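Local coordinates for protein DNA polymerase (Bacillus phage phi29, PDB 2PY5) that replicates viral DNA from a protein primer, adding nucleotides processively while displacing the non-template strand and proofreading with a 3'-5' exonuclease, at residues 216-221 and 265-270; 224-229 and 388-393; 286-291 and 334-339; 325-330 and 347-352. The protein carries 2 engineered substitutions. All coordinates share one frame; numbering follows the deposited sequence.

Contact 1: 216-221 and 265-270; sequences LGLDKE and YGEPIV
Both carboxylate oxygens of Asp-219 are gripped, OD1 in a salt bridge to Arg-223 one turn further along and OD2 in a hydrogen bond to Thr-427; next to it in the helix, Leu-218 meets Pro-268 and Val-270. The motif is a helix laid against the edge of an antiparallel beta-sheet. Helix 216-223 belongs to the region that couples synthesis to degradation and binds DNA and terminal protein, whereas strand 267-272 lies in the sheet of the part generally known as TPR1, an insertion characteristic of protein-primed B-family enzymes. The local axes pass 11.2 Å apart at 79°, close to perpendicular, and Leu-218 alone supplies the helix side of the close contacts. Its two methyls divide the work. CD2 meets the branch CG2 of Val-270 at 3.9 Å, while CD1 lies 4.3 Å from CG of the Pro-268 ring, and the contact is therefore almost wholly apolar, with no hydrogen bond joining the two segments. The backbones stay well separated, CA of Leu-218 and CA of Pro-268, the nearest such pair, being 8.9 Å apart. Pro-268 also touches Phe-353 and Leu-214, and Ile-269, whose side chain starts away from the helix, is tied through its backbone to Lys-352 on the neighbouring strand. Glu-267, exposed, also reaches the leucine. Its chain bends at chi2 (66°) and crosses the leucine side chain at about a right angle, which brings OE2 to 4.1 Å from Leu-218 CD1.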
# COMPACT_ATOMS: atom_id res chain seq x y z
N LEU F 216 -21.10 -13.86 6.28
CA LEU F 216 -20.79 -12.47 6.51
C LEU F 216 -20.67 -12.15 8.01
O LEU F 216 -19.81 -11.36 8.41
CB LEU F 216 -21.82 -11.56 5.84
CG LEU F 216 -21.80 -11.65 4.31
CD1 LEU F 216 -22.98 -10.86 3.70
CD2 LEU F 216 -20.48 -11.17 3.72
N GLY F 217 -21.52 -12.76 8.83
CA GLY F 217 -21.48 -12.51 10.29
C GLY F 217 -20.19 -13.02 10.91
O GLY F 217 -19.58 -12.35 11.77
N LEU F 218 -19.75 -14.20 10.49
CA LEU F 218 -18.51 -14.75 11.02
C LEU F 218 -17.33 -13.96 10.52
O LEU F 218 -16.38 -13.71 11.27
CB LEU F 218 -18.35 -16.23 10.68
CG LEU F 218 -19.26 -17.19 11.45
CD1 LEU F 218 -18.89 -18.62 11.09
CD2 LEU F 218 -19.18 -16.97 12.97
N ASP F 219 -17.36 -13.58 9.23
CA ASP F 219 -16.27 -12.79 8.68
C ASP F 219 -16.11 -11.48 9.45
O ASP F 219 -15.00 -11.04 9.69
CB ASP F 219 -16.50 -12.49 7.19
CG ASP F 219 -15.28 -11.91 6.55
OD1 ASP F 219 -15.26 -10.68 6.31
OD2 ASP F 219 -14.30 -12.69 6.33
N LYS F 220 -17.22 -10.84 9.79
CA LYS F 220 -17.20 -9.59 10.53
C LYS F 220 -16.51 -9.76 11.89
O LYS F 220 -15.71 -8.92 12.28
CB LYS F 220 -18.63 -9.05 10.70
CG LYS F 220 -18.71 -7.71 11.40
CD LYS F 220 -20.13 -7.10 11.29
N GLU F 221 -16.82 -10.85 12.60
CA GLU F 221 -16.14 -11.14 13.88
C GLU F 221 -14.64 -11.35 13.71
O GLU F 221 -13.83 -10.79 14.45
CB GLU F 221 -16.76 -12.36 14.58
CG GLU F 221 -18.20 -12.15 15.00
CD GLU F 221 -18.75 -13.26 15.88
OE1 GLU F 221 -19.86 -13.07 16.43
OE2 GLU F 221 -18.06 -14.29 16.07
N TYR F 265 -6.82 -22.56 8.84
CA TYR F 265 -7.59 -22.92 7.66
C TYR F 265 -8.90 -23.59 8.08
O TYR F 265 -9.12 -23.92 9.28
CB TYR F 265 -6.77 -23.85 6.73
CG TYR F 265 -6.64 -25.26 7.24
CD1 TYR F 265 -7.53 -26.25 6.83
CD2 TYR F 265 -5.64 -25.61 8.13
CE1 TYR F 265 -7.43 -27.55 7.30
CE2 TYR F 265 -5.53 -26.94 8.61
CZ TYR F 265 -6.44 -27.87 8.20
OH TYR F 265 -6.33 -29.19 8.66
N GLY F 266 -9.77 -23.80 7.09
CA GLY F 266 -11.01 -24.51 7.30
C GLY F 266 -12.13 -23.76 7.97
O GLY F 266 -12.03 -22.55 8.23
N GLU F 267 -13.21 -24.48 8.26
CA GLU F 267 -14.39 -23.89 8.87
C GLU F 267 -14.10 -23.70 10.35
O GLU F 267 -13.71 -24.65 11.02
CB GLU F 267 -15.62 -24.78 8.73
CG GLU F 267 -16.93 -24.09 9.18
CD GLU F 267 -17.34 -22.90 8.28
OE1 GLU F 267 -17.14 -22.99 7.05
OE2 GLU F 267 -17.89 -21.88 8.81
N PRO F 268 -14.29 -22.49 10.86
CA PRO F 268 -14.09 -22.32 12.29
C PRO F 268 -15.19 -22.95 13.13
O PRO F 268 -16.28 -23.24 12.62
CB PRO F 268 -14.12 -20.80 12.47
CG PRO F 268 -14.94 -20.32 11.37
CD PRO F 268 -14.62 -21.21 10.20
N ILE F 269 -14.89 -23.16 14.41
CA ILE F 269 -15.89 -23.52 15.39
C ILE F 269 -16.06 -22.36 16.37
O ILE F 269 -15.08 -21.83 16.91
CB ILE F 269 -15.52 -24.81 16.13
CG1 ILE F 269 -15.53 -25.99 15.15
CG2 ILE F 269 -16.47 -25.07 17.29
CD1 ILE F 269 -15.09 -27.30 15.78
N VAL F 270 -17.31 -21.94 16.57
CA VAL F 270 -17.63 -20.87 17.51
C VAL F 270 -17.71 -21.46 18.92
O VAL F 270 -18.23 -22.58 19.12
CB VAL F 270 -18.99 -20.24 17.18
CG1 VAL F 270 -19.41 -19.23 18.25
CG2 VAL F 270 -18.97 -19.61 15.82

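Contact 2: 224-229 and 388-393; sequences YAYRGG and SLYGKF. With nucleotides of chain C.
Tyr-226 brings its hydroxyl to Tyr-390, the two side chains meeting on a slant so that the hydroxyl, and not the ring, makes the approach: OH of Tyr-226 lies 3.8 Å from CE1 of Tyr-390. These tyrosines come from two signatures of the family. Tyr-226 opens the YxGG/A motif between the exonuclease and polymerization domains, and Tyr-390 with Gly-391 ends the Kx3NSLYG sequence of the fingers; Tyr-390 is probably involved in nucleotide selection and Gly-391 in binding template-primer. With CG anti to the backbone N (chi1 -172°), the Tyr-226 ring reaches straight out from its loop towards the short helix 390-393. The opposing ring takes a different course, its chi1 of 85° setting CG between the backbone N and the carbonyl carbon; there it stacks on Tyr-254. No direct hydrogen bond links the segments. Two waters bound to Tyr-226 OH lie between them: the oxygen of one is 2.6 Å from Tyr-390 O and donates to it, while that of the second, which has other acceptors in reach, is 2.8 Å from Gly-391 O. The phenol oxygen is thus linked through water to the start of the helix, while Tyr-226 also packs on a sugar of the bound DNA. Gly-391, without a side chain, lets the cytosine of DC4 of chain C come close, its O2 lying 3.4 Å from Gly-391 CA. Lys-392 leaves in another direction, bent at chi2 and chi3 to follow the nucleotide's sugar, and its NZ donates to both O5' and OP2 of DC4 of chain C, the latter bond being 2.8 Å long.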
# COMPACT_ATOMS: atom_id res chain seq x y z
N TYR F 224 -12.71 -8.06 13.20
CA TYR F 224 -12.40 -7.25 14.38
C TYR F 224 -10.98 -7.49 14.88
O TYR F 224 -10.41 -6.63 15.55
CB TYR F 224 -13.37 -7.51 15.53
CG TYR F 224 -14.83 -7.17 15.30
CD1 TYR F 224 -15.82 -8.04 15.69
CD2 TYR F 224 -15.20 -5.98 14.68
CE1 TYR F 224 -17.15 -7.75 15.50
CE2 TYR F 224 -16.54 -5.68 14.48
CZ TYR F 224 -17.50 -6.57 14.88
OH TYR F 224 -18.87 -6.28 14.70
N ALA F 225 -10.43 -8.67 14.59
CA ALA F 225 -9.11 -9.04 15.02
C ALA F 225 -8.02 -8.70 14.00
O ALA F 225 -6.84 -9.02 14.24
CB ALA F 225 -9.07 -10.58 15.35
N TYR F 226 -8.38 -8.10 12.86
CA TYR F 226 -7.42 -7.79 11.80
C TYR F 226 -6.77 -6.45 12.06
O TYR F 226 -7.46 -5.42 12.17
CB TYR F 226 -8.10 -7.79 10.43
CG TYR F 226 -7.16 -7.68 9.22
CD1 TYR F 226 -6.08 -8.50 9.08
CD2 TYR F 226 -7.43 -6.80 8.19
CE1 TYR F 226 -5.24 -8.42 7.99
CE2 TYR F 226 -6.60 -6.71 7.08
CZ TYR F 226 -5.51 -7.56 6.99
OH TYR F 226 -4.66 -7.51 5.89
N ARG F 227 -5.46 -6.47 12.22
CA ARG F 227 -4.68 -5.26 12.49
C ARG F 227 -3.45 -5.30 11.59
O ARG F 227 -3.12 -6.32 10.99
CB ARG F 227 -4.24 -5.22 13.96
CG ARG F 227 -5.40 -5.26 14.92
CD ARG F 227 -4.92 -5.36 16.34
NE ARG F 227 -5.99 -4.99 17.26
CZ ARG F 227 -6.96 -5.80 17.68
NH1 ARG F 227 -7.02 -7.07 17.29
NH2 ARG F 227 -7.89 -5.33 18.51
N GLY F 228 -2.78 -4.16 11.47
CA GLY F 228 -1.62 -4.03 10.61
C GLY F 228 -0.32 -4.07 11.38
O GLY F 228 -0.20 -4.72 12.43
N GLY F 229 0.67 -3.35 10.89
CA GLY F 229 1.99 -3.39 11.45
C GLY F 229 2.13 -2.69 12.80
O GLY F 229 1.36 -1.78 13.12
N SER F 388 2.16 -8.97 -2.47
CA SER F 388 0.77 -8.58 -2.67
C SER F 388 -0.24 -9.70 -2.35
O SER F 388 -1.45 -9.50 -2.49
CB SER F 388 0.56 -8.12 -4.12
OG SER F 388 1.48 -7.11 -4.52
N LEU F 389 0.24 -10.83 -1.85
CA LEU F 389 -0.66 -11.95 -1.54
C LEU F 389 -1.43 -11.83 -0.21
O LEU F 389 -2.65 -12.00 -0.18
CB LEU F 389 0.13 -13.28 -1.56
CG LEU F 389 -0.74 -14.52 -1.35
CD1 LEU F 389 -1.91 -14.64 -2.30
CD2 LEU F 389 0.17 -15.77 -1.45
N TYR F 390 -0.74 -11.58 0.91
CA TYR F 390 -1.42 -11.77 2.20
C TYR F 390 -2.64 -10.87 2.34
O TYR F 390 -3.66 -11.25 2.92
CB TYR F 390 -0.48 -11.61 3.41
CG TYR F 390 -0.27 -10.19 3.89
CD1 TYR F 390 -1.18 -9.60 4.77
CD2 TYR F 390 0.81 -9.45 3.48
CE1 TYR F 390 -1.00 -8.32 5.20
CE2 TYR F 390 1.00 -8.15 3.91
CZ TYR F 390 0.08 -7.59 4.76
OH TYR F 390 0.26 -6.30 5.22
N GLY F 391 -2.51 -9.65 1.82
CA GLY F 391 -3.56 -8.67 1.99
C GLY F 391 -4.89 -9.07 1.37
O GLY F 391 -5.94 -8.62 1.79
N LYS F 392 -4.84 -9.90 0.33
CA LYS F 392 -6.06 -10.33 -0.35
C LYS F 392 -6.92 -11.25 0.51
O LYS F 392 -8.13 -11.33 0.32
CB LYS F 392 -5.70 -11.00 -1.66
CG LYS F 392 -5.23 -10.02 -2.73
CD LYS F 392 -6.34 -9.20 -3.36
CE LYS F 392 -7.21 -10.01 -4.34
NZ LYS F 392 -8.23 -9.16 -5.04
N PHE F 393 -6.31 -11.95 1.46
CA PHE F 393 -7.08 -12.88 2.28
C PHE F 393 -8.16 -12.18 3.13
O PHE F 393 -9.22 -12.74 3.38
CB PHE F 393 -6.15 -13.73 3.15
CG PHE F 393 -5.50 -14.86 2.41
CD1 PHE F 393 -4.26 -14.72 1.82
CD2 PHE F 393 -6.18 -16.05 2.26
CE1 PHE F 393 -3.71 -15.77 1.11
CE2 PHE F 393 -5.64 -17.09 1.58
CZ PHE F 393 -4.40 -16.95 0.99
P DC C 4 -7.65 -5.57 -5.27
OP1 DC C 4 -6.54 -4.63 -5.02
OP2 DC C 4 -7.47 -6.74 -6.19
O5' DC C 4 -8.23 -6.19 -3.93
C5' DC C 4 -8.43 -5.34 -2.82
C4' DC C 4 -7.89 -6.02 -1.58
O4' DC C 4 -6.45 -6.22 -1.67
C3' DC C 4 -8.08 -5.19 -0.32
O3' DC C 4 -9.37 -5.41 0.18
C2' DC C 4 -7.00 -5.73 0.58
C1' DC C 4 -5.87 -5.97 -0.41
N1 DC C 4 -4.92 -4.83 -0.48
C2 DC C 4 -4.08 -4.62 0.63
O2 DC C 4 -4.16 -5.35 1.63
N3 DC C 4 -3.19 -3.59 0.59
C4 DC C 4 -3.12 -2.82 -0.49
N4 DC C 4 -2.22 -1.83 -0.48
C5 DC C 4 -3.96 -3.03 -1.63
C6 DC C 4 -4.84 -4.03 -1.58
O HOH W 1 -5.21 -10.18 4.65
O HOH W 2 -6.02 -6.72 3.80

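Contact 3: 286-291 and 334-339; sequences QHIRCE and ELMKEH. With EDO (1,2-ethanediol), chain X.
Apolar contact carries the junction, and it converges on one methyl group: CE of Met-336 sits 4.2 Å from CD1 of Ile-288 and, more loosely, 4.5 Å from SG of Cys-290. The methionine chain runs extended from the helix through chi2 and then turns at chi3 (67°), so that its end faces the pair of side chains standing two residues apart on one face of the strand. Leu-326, Leu-328 and Leu-342 also touch the side chain of Met-336, which is buried. Helix 330-339 packs here across one face of an antiparallel sheet, in which strand 283-294 lies between strands 324-329 and 340-356; a neighbouring side of the helix, through Leu-335 and His-339, rests on helix 427-447. Polar bonds are found at the margins. Gln-286 turns its amide back on its own strand, NE2 donating to His-287 O over 3.1 Å with a nearly straight N-H...O angle of 175°, although the donor stands above the carbonyl plane. Gly-273 O also accepts from NE2, and Tyr-275 N donates to OE1. At the far end of the helix, a 1,2-ethanediol, probably from the crystallisation liquor, donates from O1 to Glu-338 OE2 at 2.7 Å.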
# COMPACT_ATOMS: atom_id res chain seq x y z
N GLN F 286 -10.23 -14.57 20.34
CA GLN F 286 -10.97 -14.43 21.61
C GLN F 286 -11.54 -13.02 21.68
O GLN F 286 -10.80 -12.06 21.53
CB GLN F 286 -10.03 -14.67 22.78
CG GLN F 286 -10.65 -14.55 24.17
CD GLN F 286 -11.60 -15.70 24.50
OE1 GLN F 286 -11.17 -16.87 24.62
NE2 GLN F 286 -12.88 -15.39 24.67
N HIS F 287 -12.85 -12.92 21.89
CA HIS F 287 -13.50 -11.67 22.26
C HIS F 287 -13.37 -11.54 23.77
O HIS F 287 -13.85 -12.41 24.52
CB HIS F 287 -14.97 -11.66 21.84
CG HIS F 287 -15.69 -10.36 22.09
ND1 HIS F 287 -17.06 -10.26 22.01
CD2 HIS F 287 -15.24 -9.12 22.41
CE1 HIS F 287 -17.43 -9.01 22.27
NE2 HIS F 287 -16.34 -8.30 22.50
N ILE F 288 -12.74 -10.45 24.21
CA ILE F 288 -12.42 -10.21 25.63
C ILE F 288 -12.75 -8.76 25.93
O ILE F 288 -12.51 -7.90 25.09
CB ILE F 288 -10.91 -10.52 25.93
CG1 ILE F 288 -10.55 -10.21 27.39
CG2 ILE F 288 -9.97 -9.79 24.96
CD1 ILE F 288 -9.20 -10.79 27.80
N ARG F 289 -13.30 -8.51 27.12
CA ARG F 289 -13.45 -7.16 27.63
C ARG F 289 -12.58 -7.09 28.86
O ARG F 289 -12.56 -8.02 29.66
CB ARG F 289 -14.90 -6.87 28.00
CG ARG F 289 -15.81 -6.64 26.79
CD ARG F 289 -17.25 -6.53 27.17
NE ARG F 289 -17.53 -5.28 27.88
CZ ARG F 289 -17.75 -4.10 27.28
NH1 ARG F 289 -17.73 -3.98 25.97
NH2 ARG F 289 -18.01 -3.04 28.02
N CYS F 290 -11.85 -5.99 29.02
CA CYS F 290 -10.98 -5.84 30.18
C CYS F 290 -10.53 -4.41 30.36
O CYS F 290 -10.77 -3.55 29.51
CB CYS F 290 -9.75 -6.75 30.05
SG CYS F 290 -8.63 -6.29 28.72
N GLU F 291 -9.91 -4.17 31.50
CA GLU F 291 -9.09 -2.99 31.72
C GLU F 291 -7.66 -3.47 31.85
O GLU F 291 -7.40 -4.67 32.06
CB GLU F 291 -9.57 -2.25 32.97
CG GLU F 291 -10.95 -1.63 32.77
CD GLU F 291 -11.50 -1.01 34.02
OE1 GLU F 291 -12.38 -1.62 34.66
OE2 GLU F 291 -11.05 0.09 34.37
N GLU F 334 -1.72 -13.52 23.84
CA GLU F 334 -0.62 -13.90 24.70
C GLU F 334 0.39 -12.76 24.90
O GLU F 334 0.94 -12.58 25.98
CB GLU F 334 0.04 -15.17 24.22
CG GLU F 334 -0.90 -16.40 24.34
CD GLU F 334 -1.43 -16.70 25.78
OE1 GLU F 334 -0.78 -16.38 26.81
OE2 GLU F 334 -2.53 -17.28 25.86
N LEU F 335 0.62 -11.97 23.84
CA LEU F 335 1.47 -10.78 23.98
C LEU F 335 0.88 -9.84 25.04
O LEU F 335 1.60 -9.30 25.88
CB LEU F 335 1.61 -10.05 22.65
CG LEU F 335 2.63 -10.66 21.69
CD1 LEU F 335 2.41 -10.07 20.29
CD2 LEU F 335 4.06 -10.42 22.18
N MET F 336 -0.42 -9.63 24.95
CA MET F 336 -1.10 -8.68 25.85
C MET F 336 -0.99 -9.16 27.29
O MET F 336 -0.69 -8.38 28.21
CB MET F 336 -2.56 -8.53 25.45
CG MET F 336 -3.27 -7.42 26.22
SD MET F 336 -5.02 -7.29 25.83
CE MET F 336 -5.70 -8.80 26.48
N LYS F 337 -1.27 -10.45 27.50
CA LYS F 337 -1.24 -11.00 28.85
C LYS F 337 0.16 -10.93 29.45
O LYS F 337 0.30 -10.76 30.67
CB LYS F 337 -1.78 -12.45 28.86
CG LYS F 337 -3.24 -12.54 28.51
CD LYS F 337 -3.74 -13.97 28.34
CE LYS F 337 -4.23 -14.56 29.63
NZ LYS F 337 -5.03 -15.80 29.37
N GLU F 338 1.20 -11.04 28.63
CA GLU F 338 2.57 -10.91 29.12
C GLU F 338 2.97 -9.45 29.41
O GLU F 338 3.64 -9.17 30.38
CB GLU F 338 3.59 -11.51 28.16
CG GLU F 338 5.01 -11.34 28.69
CD GLU F 338 6.09 -12.01 27.88
OE1 GLU F 338 5.78 -12.73 26.92
OE2 GLU F 338 7.28 -11.80 28.23
N HIS F 339 2.54 -8.54 28.54
CA HIS F 339 3.00 -7.17 28.64
C HIS F 339 2.18 -6.31 29.60
O HIS F 339 2.65 -5.25 30.01
CB HIS F 339 3.01 -6.52 27.24
CG HIS F 339 4.14 -6.98 26.38
ND1 HIS F 339 5.02 -6.11 25.77
CD2 HIS F 339 4.54 -8.23 26.03
CE1 HIS F 339 5.92 -6.80 25.09
NE2 HIS F 339 5.64 -8.09 25.21
C1 EDO X . 9.38 -11.40 25.21
O1 EDO X . 9.46 -11.37 26.64
C2 EDO X . 10.60 -12.12 24.62
O2 EDO X . 11.40 -11.24 23.81

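Contact 4: 325-330 and 347-352; sequences DLWLSN and YISGLK
A chi1 of -69° sets the indole of Trp-327 beside its own backbone N and swings the six-membered end of the ring towards Ser-349 and Leu-351. On the other strand, the chi1 of Ser-349 (81°) places its hydroxyl between the backbone N and the carbonyl carbon, from where OG comes to 3.8 Å from CH2 of the tryptophan. The approach is oblique and is not a hydrogen bond. Leu-351 meets the ring differently: its CD1 lies at the edge, near the indole plane, 3.9 Å from CZ3, and the two side chains cross at about a right angle. Leu-351 has been modelled in two conformers, so this second touch describes one of them. Both segments belong to the antiparallel sheet attributed to TPR1, yet they do not pair with each other. Strand 283-294 runs between them, hydrogen-bonded to 324-329 on one side and to 340-356 on the other, and the tryptophan therefore bridges over a whole strand, its indole stacking on His-287 of that middle strand. CA of Trp-327 and CA of Gly-350 are 8.0 Å apart. Around the indole the sheet meets region 192-229: Glu-221 of helix 216-223 touches the tryptophan, and the ring of Tyr-224 meets it with the planes at about 40°. Separately, the backbone carbonyl Trp-327 O accepts a hydrogen bond from Arg-227 NH1. Two residues on, the strand gives way to a helix, and Ser-329 at the N-cap position uses its side chain to cap a backbone N just beyond Asn-330.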
# COMPACT_ATOMS: atom_id res chain seq x y z
N ASP F 325 -12.79 -3.34 24.57
CA ASP F 325 -13.55 -4.43 23.98
C ASP F 325 -12.76 -4.90 22.76
O ASP F 325 -12.70 -4.19 21.75
CB ASP F 325 -14.95 -3.99 23.61
CG ASP F 325 -15.83 -5.15 23.20
OD1 ASP F 325 -15.52 -5.81 22.22
OD2 ASP F 325 -16.86 -5.39 23.85
N LEU F 326 -12.15 -6.07 22.87
CA LEU F 326 -11.17 -6.51 21.89
C LEU F 326 -11.48 -7.90 21.35
O LEU F 326 -11.90 -8.77 22.09
CB LEU F 326 -9.79 -6.56 22.54
CG LEU F 326 -9.29 -5.27 23.19
CD1 LEU F 326 -8.14 -5.58 24.14
CD2 LEU F 326 -8.88 -4.27 22.14
N TRP F 327 -11.22 -8.09 20.06
CA TRP F 327 -11.15 -9.41 19.46
C TRP F 327 -9.69 -9.63 19.08
O TRP F 327 -9.15 -8.88 18.26
CB TRP F 327 -12.01 -9.47 18.21
CG TRP F 327 -13.46 -9.39 18.48
CD1 TRP F 327 -14.17 -8.29 18.85
CD2 TRP F 327 -14.41 -10.47 18.42
NE1 TRP F 327 -15.50 -8.60 19.01
CE2 TRP F 327 -15.67 -9.93 18.74
CE3 TRP F 327 -14.31 -11.83 18.09
CZ2 TRP F 327 -16.83 -10.71 18.76
CZ3 TRP F 327 -15.47 -12.61 18.13
CH2 TRP F 327 -16.70 -12.05 18.46
N LEU F 328 -9.06 -10.64 19.68
CA LEU F 328 -7.61 -10.87 19.56
C LEU F 328 -7.30 -12.27 19.10
O LEU F 328 -7.82 -13.24 19.66
CB LEU F 328 -6.91 -10.65 20.91
CG LEU F 328 -7.07 -9.25 21.54
CD1 LEU F 328 -6.46 -9.24 22.91
CD2 LEU F 328 -6.43 -8.22 20.66
N SER F 329 -6.42 -12.38 18.12
CA SER F 329 -5.79 -13.68 17.83
C SER F 329 -5.09 -14.18 19.09
O SER F 329 -4.69 -13.41 19.96
CB SER F 329 -4.78 -13.53 16.69
OG SER F 329 -3.59 -12.86 17.12
N ASN F 330 -4.86 -15.49 19.19
CA ASN F 330 -4.15 -16.00 20.36
C ASN F 330 -2.72 -15.44 20.48
O ASN F 330 -2.19 -15.30 21.58
CB ASN F 330 -4.14 -17.55 20.41
CG ASN F 330 -3.52 -18.19 19.17
OD1 ASN F 330 -4.19 -18.32 18.15
ND2 ASN F 330 -2.26 -18.61 19.28
N TYR F 347 -14.22 -13.00 29.47
CA TYR F 347 -14.07 -13.75 28.23
C TYR F 347 -15.45 -13.99 27.65
O TYR F 347 -16.28 -14.68 28.23
CB TYR F 347 -13.37 -15.09 28.49
CG TYR F 347 -11.92 -14.93 28.88
CD1 TYR F 347 -11.52 -14.94 30.21
CD2 TYR F 347 -10.95 -14.80 27.90
CE1 TYR F 347 -10.18 -14.79 30.55
CE2 TYR F 347 -9.62 -14.66 28.23
CZ TYR F 347 -9.23 -14.66 29.55
OH TYR F 347 -7.88 -14.52 29.83
N ILE F 348 -15.72 -13.39 26.48
CA ILE F 348 -17.09 -13.32 25.97
C ILE F 348 -17.42 -14.52 25.09
O ILE F 348 -18.36 -15.27 25.35
CB ILE F 348 -17.32 -11.99 25.20
CG1 ILE F 348 -16.92 -10.75 26.05
CG2 ILE F 348 -18.79 -11.89 24.78
CD1 ILE F 348 -17.69 -10.58 27.35
N SER F 349 -16.64 -14.67 24.03
CA SER F 349 -16.84 -15.71 23.03
C SER F 349 -15.64 -15.71 22.11
O SER F 349 -14.74 -14.88 22.23
CB SER F 349 -18.12 -15.42 22.23
OG SER F 349 -17.89 -14.46 21.20
N GLY F 350 -15.63 -16.63 21.14
CA GLY F 350 -14.61 -16.58 20.12
C GLY F 350 -14.80 -17.61 19.02
O GLY F 350 -15.86 -18.22 18.91
N LEU F 351 -13.74 -17.77 18.24
CA LEU F 351 -13.71 -18.73 17.13
C LEU F 351 -12.39 -19.47 17.18
O LEU F 351 -11.33 -18.87 17.39
CB LEU F 351 -13.84 -18.05 15.76
CG LEU F 351 -14.95 -17.03 15.52
CD1 LEU F 351 -14.48 -15.65 15.93
CD2 LEU F 351 -15.36 -17.02 14.04
N LYS F 352 -12.44 -20.79 16.98
CA LYS F 352 -11.20 -21.58 16.91
C LYS F 352 -11.03 -22.20 15.53
O LYS F 352 -12.01 -22.44 14.80
CB LYS F 352 -11.11 -22.63 18.02
CG LYS F 352 -12.21 -23.66 18.00
CD LYS F 352 -12.06 -24.67 19.11
CE LYS F 352 -13.09 -25.76 18.99
NZ LYS F 352 -12.99 -26.78 20.13

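In the fold
From the N-terminal side, contact 1 opens first on helix 216-223 and closes a loop of 43 residues at strand 267-272. Before it closes, contact 2 has begun at 224-229, so the two cross, and contact 2 goes on to span 158 residues up to the fingers at 388-393. Contacts 3 and 4 both nest inside that long excursion, after contact 1 is complete, and they cross each other: 325-330 falls between 286-291 and 334-339. Contact 3 joins helix 330-339 to the sheet, and contact 4 joins two of its strands across 283-294, while Ile-269 O to Lys-352 N links contact 1 to contact 4, and Arg-227 with Trp-327 joins contact 4 to contact 2.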